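Local coordinates for protein subclass B3 metallo-beta-lactamase (Sphingobium indicum, PDB 7LUU) that probably hydrolyses the beta-lactam ring of antibiotics with a pair of zinc ions, as a subclass B3 metallo-beta-lactamase, at residues Glu122-His127 with Asp161-Tyr166; Pro228-Arg233 with Ala295-Glu300. All coordinates share one frame; numbering follows the deposited sequence.

From the N terminus, the chain first lays down the metal-binding turn 122-127 beyond strand 115-119, passes through helices 131-138 and 146-154, and closes contact 1 when loop 161-166 comes back against it, 34 residues on. Contact 2 opens later, in the loop that follows strand 216-223, and closes 62 residues on at the end of helix 282-300. The two closures therefore follow in series and neither nest nor cross. Contact 1 ties the zinc-binding segment to loop 161-166, and contact 2 ties loop 228-233 to the C-terminal helix. Between them the two loops meet, through a probable backbone bond of A231 with P162 and packing of P162 on V229 and S230.

Contact 1. Residues Glu122-His127 with Asp161-Tyr166; sequences EPHYDH and DPQFDY. With ZN (zinc ion), chain B; ZN (zinc ion), chain C; SO4 (sulfate ion), chain D.
The dinuclear zinc site supplies this contact: H124, a ligand of one zinc, reaches D161 and Q163 in the loop between helix 146-154 and strand 176-178. The imidazole uses both of its nitrogens. ND1 of H124 binds the first zinc at 2.0 Å, while H124 NE2 donates to D161 OD2 at 2.7 Å with an N-H...O angle of 158°. Ring and carboxylate are turned only 15° apart, and OD2 takes the hydrogen through its syn lone pair, evidence of a well-directed bond that fixes the ring's rotation about the metal. D161 OD2 has a second partner in H157, and D161 OD1 accepts from the Q163 backbone N at 2.8 Å, an Asx turn that steadies the carboxylate. Such a buried carboxylate probably polarises the imidazole and strengthens it as a ligand. D161 reaches the histidine because chi1 (-176°) swings its carboxylate away from the backbone N. The Q163 amide plane is turned steeply to the ring, its OE1 3.4 Å from H124 CE1.

E122 OE2 binds the same zinc at 1.9 Å, and H200 and water 2 complete its four ligands. Water 2 also binds the second zinc and donates to D126 OD1; D126 OD2, H127, H267 and water 1 are among the other ligands there. Y125 OH donates to the sulfate.

A metal-bound histidine backed by a second-shell carboxylate is a familiar zinc-enzyme arrangement, set here in the EPHYDH version of the metallo-beta-lactamase HxHxDH motif, with glutamate at the first position.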
loop_
_atom_site.group_PDB
_atom_site.type_symbol
_atom_site.label_atom_id
_atom_site.label_comp_id
_atom_site.label_asym_id
_atom_site.label_seq_id
_atom_site.Cartn_x
_atom_site.Cartn_y
_atom_site.Cartn_z
ATOM N N GLU A 122 -2.011 0.761 -3.896
ATOM C CA GLU A 122 -3.348 0.842 -4.515
ATOM C C GLU A 122 -3.799 2.281 -4.710
ATOM O O GLU A 122 -3.448 3.179 -3.905
ATOM C CB GLU A 122 -4.412 0.106 -3.680
ATOM C CG GLU A 122 -4.574 0.730 -2.231
ATOM C CD GLU A 122 -5.796 0.178 -1.513
ATOM O OE1 GLU A 122 -5.618 -0.831 -0.759
ATOM O OE2 GLU A 122 -6.887 0.746 -1.641
ATOM N N PRO A 123 -4.633 2.529 -5.706
ATOM C CA PRO A 123 -4.999 3.903 -6.051
ATOM C C PRO A 123 -6.331 4.302 -5.394
ATOM O O PRO A 123 -7.317 4.633 -6.057
ATOM C CB PRO A 123 -5.081 3.842 -7.588
ATOM C CG PRO A 123 -5.647 2.490 -7.823
ATOM C CD PRO A 123 -5.041 1.560 -6.769
ATOM N N HIS A 124 -6.379 4.212 -4.052
ATOM C CA HIS A 124 -7.506 4.679 -3.276
ATOM C C HIS A 124 -6.999 5.773 -2.350
ATOM O O HIS A 124 -5.794 5.802 -2.004
ATOM C CB HIS A 124 -8.079 3.557 -2.428
ATOM C CG HIS A 124 -8.956 2.619 -3.188
ATOM N ND1 HIS A 124 -9.466 1.476 -2.616
ATOM C CD2 HIS A 124 -9.449 2.678 -4.457
ATOM C CE1 HIS A 124 -10.253 0.866 -3.516
ATOM N NE2 HIS A 124 -10.265 1.572 -4.633
ATOM N N TYR A 125 -7.899 6.705 -1.987
ATOM C CA TYR A 125 -7.382 7.913 -1.337
ATOM C C TYR A 125 -6.806 7.688 0.073
ATOM O O TYR A 125 -6.068 8.563 0.554
ATOM C CB TYR A 125 -8.500 8.991 -1.338
ATOM C CG TYR A 125 -9.659 8.729 -0.386
ATOM C CD1 TYR A 125 -9.493 8.898 0.981
ATOM C CD2 TYR A 125 -10.920 8.350 -0.856
ATOM C CE1 TYR A 125 -10.504 8.710 1.851
ATOM C CE2 TYR A 125 -11.970 8.178 0.020
ATOM C CZ TYR A 125 -11.744 8.330 1.372
ATOM O OH TYR A 125 -12.780 8.151 2.271
ATOM N N ASP A 126 -7.081 6.540 0.733
ATOM C CA ASP A 126 -6.492 6.332 2.054
ATOM C C ASP A 126 -5.083 5.763 1.959
ATOM O O ASP A 126 -4.413 5.643 2.986
ATOM C CB ASP A 126 -7.385 5.417 2.948
ATOM C CG ASP A 126 -7.744 4.062 2.280
ATOM O OD1 ASP A 126 -7.957 3.997 1.044
ATOM O OD2 ASP A 126 -7.869 3.060 3.028
ATOM N N HIS A 127 -4.587 5.442 0.742
ATOM C CA HIS A 127 -3.197 5.029 0.566
ATOM C C HIS A 127 -2.471 5.878 -0.429
ATOM O O HIS A 127 -1.266 6.053 -0.318
ATOM C CB HIS A 127 -3.115 3.532 0.110
ATOM C CG HIS A 127 -3.974 2.638 0.957
ATOM N ND1 HIS A 127 -3.506 2.101 2.142
ATOM C CD2 HIS A 127 -5.272 2.285 0.870
ATOM C CE1 HIS A 127 -4.494 1.435 2.745
ATOM N NE2 HIS A 127 -5.570 1.526 1.986
ATOM N N ASP A 161 -13.281 -1.117 -10.577
ATOM C CA ASP A 161 -12.986 -1.118 -9.156
ATOM C C ASP A 161 -14.250 -1.492 -8.410
ATOM O O ASP A 161 -15.312 -0.923 -8.709
ATOM C CB ASP A 161 -12.519 0.302 -8.802
ATOM C CG ASP A 161 -12.079 0.477 -7.367
ATOM O OD1 ASP A 161 -12.552 -0.193 -6.458
ATOM O OD2 ASP A 161 -11.234 1.372 -7.187
ATOM N N PRO A 162 -14.192 -2.453 -7.474
ATOM C CA PRO A 162 -15.402 -2.787 -6.684
ATOM C C PRO A 162 -16.003 -1.583 -5.985
ATOM O O PRO A 162 -17.197 -1.583 -5.712
ATOM C CB PRO A 162 -14.894 -3.817 -5.645
ATOM C CG PRO A 162 -13.703 -4.549 -6.336
ATOM C CD PRO A 162 -13.061 -3.343 -7.140
ATOM N N GLN A 163 -15.215 -0.528 -5.719
ATOM C CA GLN A 163 -15.720 0.654 -5.030
ATOM C C GLN A 163 -16.002 1.803 -6.001
ATOM O O GLN A 163 -16.202 2.929 -5.557
ATOM C CB GLN A 163 -14.739 1.113 -3.942
ATOM C CG GLN A 163 -14.612 0.078 -2.825
ATOM C CD GLN A 163 -13.695 0.502 -1.731
ATOM O OE1 GLN A 163 -12.671 -0.174 -1.428
ATOM N NE2 GLN A 163 -14.049 1.593 -1.090
ATOM N N PHE A 164 -16.106 1.519 -7.303
ATOM C CA PHE A 164 -16.411 2.582 -8.289
ATOM C C PHE A 164 -17.623 3.442 -7.891
ATOM O O PHE A 164 -17.590 4.699 -7.985
ATOM C CB PHE A 164 -16.632 1.915 -9.649
ATOM C CG PHE A 164 -17.040 2.880 -10.710
ATOM C CD1 PHE A 164 -16.105 3.772 -11.237
ATOM C CD2 PHE A 164 -18.377 2.921 -11.211
ATOM C CE1 PHE A 164 -16.481 4.693 -12.219
ATOM C CE2 PHE A 164 -18.734 3.844 -12.191
ATOM C CZ PHE A 164 -17.783 4.715 -12.710
ATOM N N ASP A 165 -18.700 2.814 -7.418
ATOM C CA ASP A 165 -19.925 3.603 -7.205
ATOM C C ASP A 165 -19.793 4.610 -6.061
ATOM O O ASP A 165 -20.686 5.461 -5.870
ATOM C CB ASP A 165 -21.100 2.638 -6.925
ATOM C CG ASP A 165 -21.601 1.960 -8.162
ATOM O OD1 ASP A 165 -21.112 2.269 -9.269
ATOM O OD2 ASP A 165 -22.480 1.081 -8.049
ATOM N N TYR A 166 -18.727 4.564 -5.293
ATOM C CA TYR A 166 -18.549 5.561 -4.231
ATOM C C TYR A 166 -18.148 6.897 -4.798
ATOM O O TYR A 166 -18.324 7.926 -4.117
ATOM C CB TYR A 166 -17.474 5.147 -3.218
ATOM C CG TYR A 166 -17.973 4.153 -2.214
ATOM C CD1 TYR A 166 -18.910 4.519 -1.248
ATOM C CD2 TYR A 166 -17.511 2.868 -2.209
ATOM C CE1 TYR A 166 -19.363 3.608 -0.305
ATOM C CE2 TYR A 166 -17.962 1.955 -1.285
ATOM C CZ TYR A 166 -18.885 2.317 -0.349
ATOM O OH TYR A 166 -19.300 1.367 0.552
HETATM ZN ZN ZN B . -8.676 0.520 -1.009
HETATM ZN ZN ZN C . -7.467 1.084 2.490
HETATM S S SO4 D . -15.967 7.106 0.618
HETATM O O1 SO4 D . -17.113 7.650 -0.107
HETATM O O2 SO4 D . -16.388 6.089 1.585
HETATM O O3 SO4 D . -15.100 6.469 -0.381
HETATM O O4 SO4 D . -15.263 8.186 1.331
HETATM O O HOH W 1 -7.386 -0.839 1.727
HETATM O O HOH W 2 -8.685 1.523 0.643
#

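Contact 2. Residues Pro228-Arg233 with Ala295-Glu300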
loop_
_atom_site.group_PDB
_atom_site.type_symbol
_atom_site.label_atom_id
_atom_site.label_comp_id
_atom_site.label_asym_id
_atom_site.label_seq_id
_atom_site.Cartn_x
_atom_site.Cartn_y
_atom_site.Cartn_z
ATOM N N PRO A 228 -11.923 -7.835 0.582
ATOM C CA PRO A 228 -12.955 -7.815 -0.454
ATOM C C PRO A 228 -14.093 -6.896 -0.029
ATOM O O PRO A 228 -15.089 -7.346 0.536
ATOM C CB PRO A 228 -13.392 -9.293 -0.577
ATOM C CG PRO A 228 -13.108 -9.874 0.792
ATOM C CD PRO A 228 -11.917 -9.048 1.421
ATOM N N VAL A 229 -13.964 -5.633 -0.334
ATOM C CA VAL A 229 -15.022 -4.678 -0.028
ATOM C C VAL A 229 -15.424 -3.954 -1.295
ATOM O O VAL A 229 -14.696 -3.928 -2.304
ATOM C CB VAL A 229 -14.594 -3.706 1.079
ATOM C CG1 VAL A 229 -14.471 -4.470 2.360
ATOM C CG2 VAL A 229 -13.316 -3.078 0.701
ATOM N N SER A 230 -16.643 -3.455 -1.282
ATOM C CA SER A 230 -17.175 -2.883 -2.502
ATOM C C SER A 230 -18.268 -1.885 -2.152
ATOM O O SER A 230 -18.691 -1.765 -0.991
ATOM C CB SER A 230 -17.756 -3.990 -3.414
ATOM O OG SER A 230 -19.002 -4.353 -2.893
ATOM N N ALA A 231 -18.713 -1.182 -3.170
ATOM C CA ALA A 231 -19.946 -0.419 -3.070
ATOM C C ALA A 231 -21.130 -1.366 -3.039
ATOM O O ALA A 231 -21.010 -2.577 -3.298
ATOM C CB ALA A 231 -20.093 0.551 -4.256
ATOM N N ASP A 232 -22.315 -0.798 -2.791
ATOM C CA ASP A 232 -23.457 -1.634 -2.417
ATOM C C ASP A 232 -23.935 -2.553 -3.542
ATOM O O ASP A 232 -24.328 -3.714 -3.273
ATOM C CB ASP A 232 -24.608 -0.753 -1.944
ATOM C CG ASP A 232 -24.386 -0.212 -0.543
ATOM O OD1 ASP A 232 -23.466 -0.714 0.150
ATOM O OD2 ASP A 232 -25.126 0.721 -0.141
ATOM N N ARG A 233 -23.979 -2.057 -4.786
ATOM C CA ARG A 233 -24.535 -2.820 -5.899
ATOM C C ARG A 233 -23.504 -3.699 -6.590
ATOM O O ARG A 233 -23.861 -4.484 -7.489
ATOM C CB ARG A 233 -25.146 -1.883 -6.948
ATOM C CG ARG A 233 -26.372 -1.074 -6.485
ATOM C CD ARG A 233 -26.905 -0.218 -7.629
ATOM N NE ARG A 233 -25.821 0.461 -8.336
ATOM C CZ ARG A 233 -25.348 0.083 -9.526
ATOM N NH1 ARG A 233 -24.356 0.762 -10.102
ATOM N NH2 ARG A 233 -25.866 -0.984 -10.129
ATOM N N ALA A 295 -14.741 -15.757 0.867
ATOM C CA ALA A 295 -15.715 -16.848 0.854
ATOM C C ALA A 295 -17.025 -16.396 1.471
ATOM O O ALA A 295 -18.126 -16.797 1.018
ATOM C CB ALA A 295 -15.155 -18.063 1.627
ATOM N N LYS A 296 -16.930 -15.664 2.581
ATOM C CA LYS A 296 -18.142 -15.191 3.249
ATOM C C LYS A 296 -18.908 -14.224 2.339
ATOM O O LYS A 296 -20.150 -14.284 2.253
ATOM C CB LYS A 296 -17.775 -14.541 4.581
ATOM C CG LYS A 296 -18.949 -14.083 5.379
ATOM C CD LYS A 296 -18.522 -13.210 6.578
ATOM C CE LYS A 296 -19.345 -13.556 7.821
ATOM N NZ LYS A 296 -19.952 -12.328 8.421
ATOM N N ARG A 297 -18.183 -13.356 1.633
ATOM C CA ARG A 297 -18.808 -12.391 0.741
ATOM C C ARG A 297 -19.494 -13.094 -0.434
ATOM O O ARG A 297 -20.644 -12.766 -0.760
ATOM C CB ARG A 297 -17.769 -11.369 0.259
ATOM C CG ARG A 297 -18.279 -10.463 -0.859
ATOM C CD ARG A 297 -19.478 -9.640 -0.431
ATOM N NE ARG A 297 -19.986 -8.891 -1.595
ATOM C CZ ARG A 297 -19.823 -7.575 -1.786
ATOM N NH1 ARG A 297 -19.228 -6.796 -0.852
ATOM N NH2 ARG A 297 -20.296 -7.030 -2.923
ATOM N N LEU A 298 -18.811 -14.075 -1.061
ATOM C CA LEU A 298 -19.413 -14.819 -2.176
ATOM C C LEU A 298 -20.670 -15.522 -1.723
ATOM O O LEU A 298 -21.670 -15.569 -2.450
ATOM C CB LEU A 298 -18.410 -15.809 -2.759
ATOM C CG LEU A 298 -17.106 -15.245 -3.347
ATOM C CD1 LEU A 298 -16.280 -16.433 -3.847
ATOM C CD2 LEU A 298 -17.347 -14.333 -4.495
ATOM N N ALA A 299 -20.629 -16.137 -0.550
ATOM C CA ALA A 299 -21.822 -16.824 -0.072
ATOM C C ALA A 299 -22.950 -15.822 0.153
ATOM O O ALA A 299 -24.126 -16.112 -0.137
ATOM C CB ALA A 299 -21.476 -17.551 1.214
ATOM N N GLU A 300 -22.613 -14.650 0.709
ATOM C CA GLU A 300 -23.622 -13.621 0.954
ATOM C C GLU A 300 -24.347 -13.254 -0.312
ATOM O O GLU A 300 -25.565 -13.027 -0.294
ATOM C CB GLU A 300 -22.989 -12.336 1.527
ATOM C CG GLU A 300 -22.615 -12.483 2.983
ATOM C CD GLU A 300 -21.734 -11.319 3.519
ATOM O OE1 GLU A 300 -21.161 -10.520 2.708
ATOM O OE2 GLU A 300 -21.598 -11.241 4.767
HETATM O O HOH W 3 -17.632 -7.355 1.588
#
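A single arginine-to-serine grip, partly buried, joins the loop after strand 216-223 to the last turns of helix 282-300. R297 projects from the helix and meets S230 end-on: NH2 of R297 donates to S230 OG at 3.0 Å, and R297 NH1 donates to the same oxygen at 3.2 Å. The N-H...O angles of 148° and 137° are bent, as expected when two nitrogens converge on one atom. S230 OG lies at the guanidinium edge, near its plane, so both donors can share it. The serine hydroxyl is itself a donor: the hydrogen on S230 OG goes to A231 O at 2.7 Å, leaving the oxygen to accept from the arginine.

Water 3 adds a second bridge, donating to P228 O at 2.8 Å and accepting from R297 NH1 at 3.0 Å. NH1 thus serves both the serine and the water, and the latter also lies in the guanidinium plane. A bend in the arginine chain at chi2 (61°) carries the guanidinium off the helix toward S230, where both of its terminal nitrogens can face the hydroxyl. R297 NE forms a salt bridge with E301, just past the end of the helix, which engages the NE side of the guanidinium and probably balances its charge. P228 packs on L293 and L294 of the same helix.

The arrangement is polar packing of the C-terminal helix against a loop of the alpha-beta/beta-alpha metallo-beta-lactamase fold.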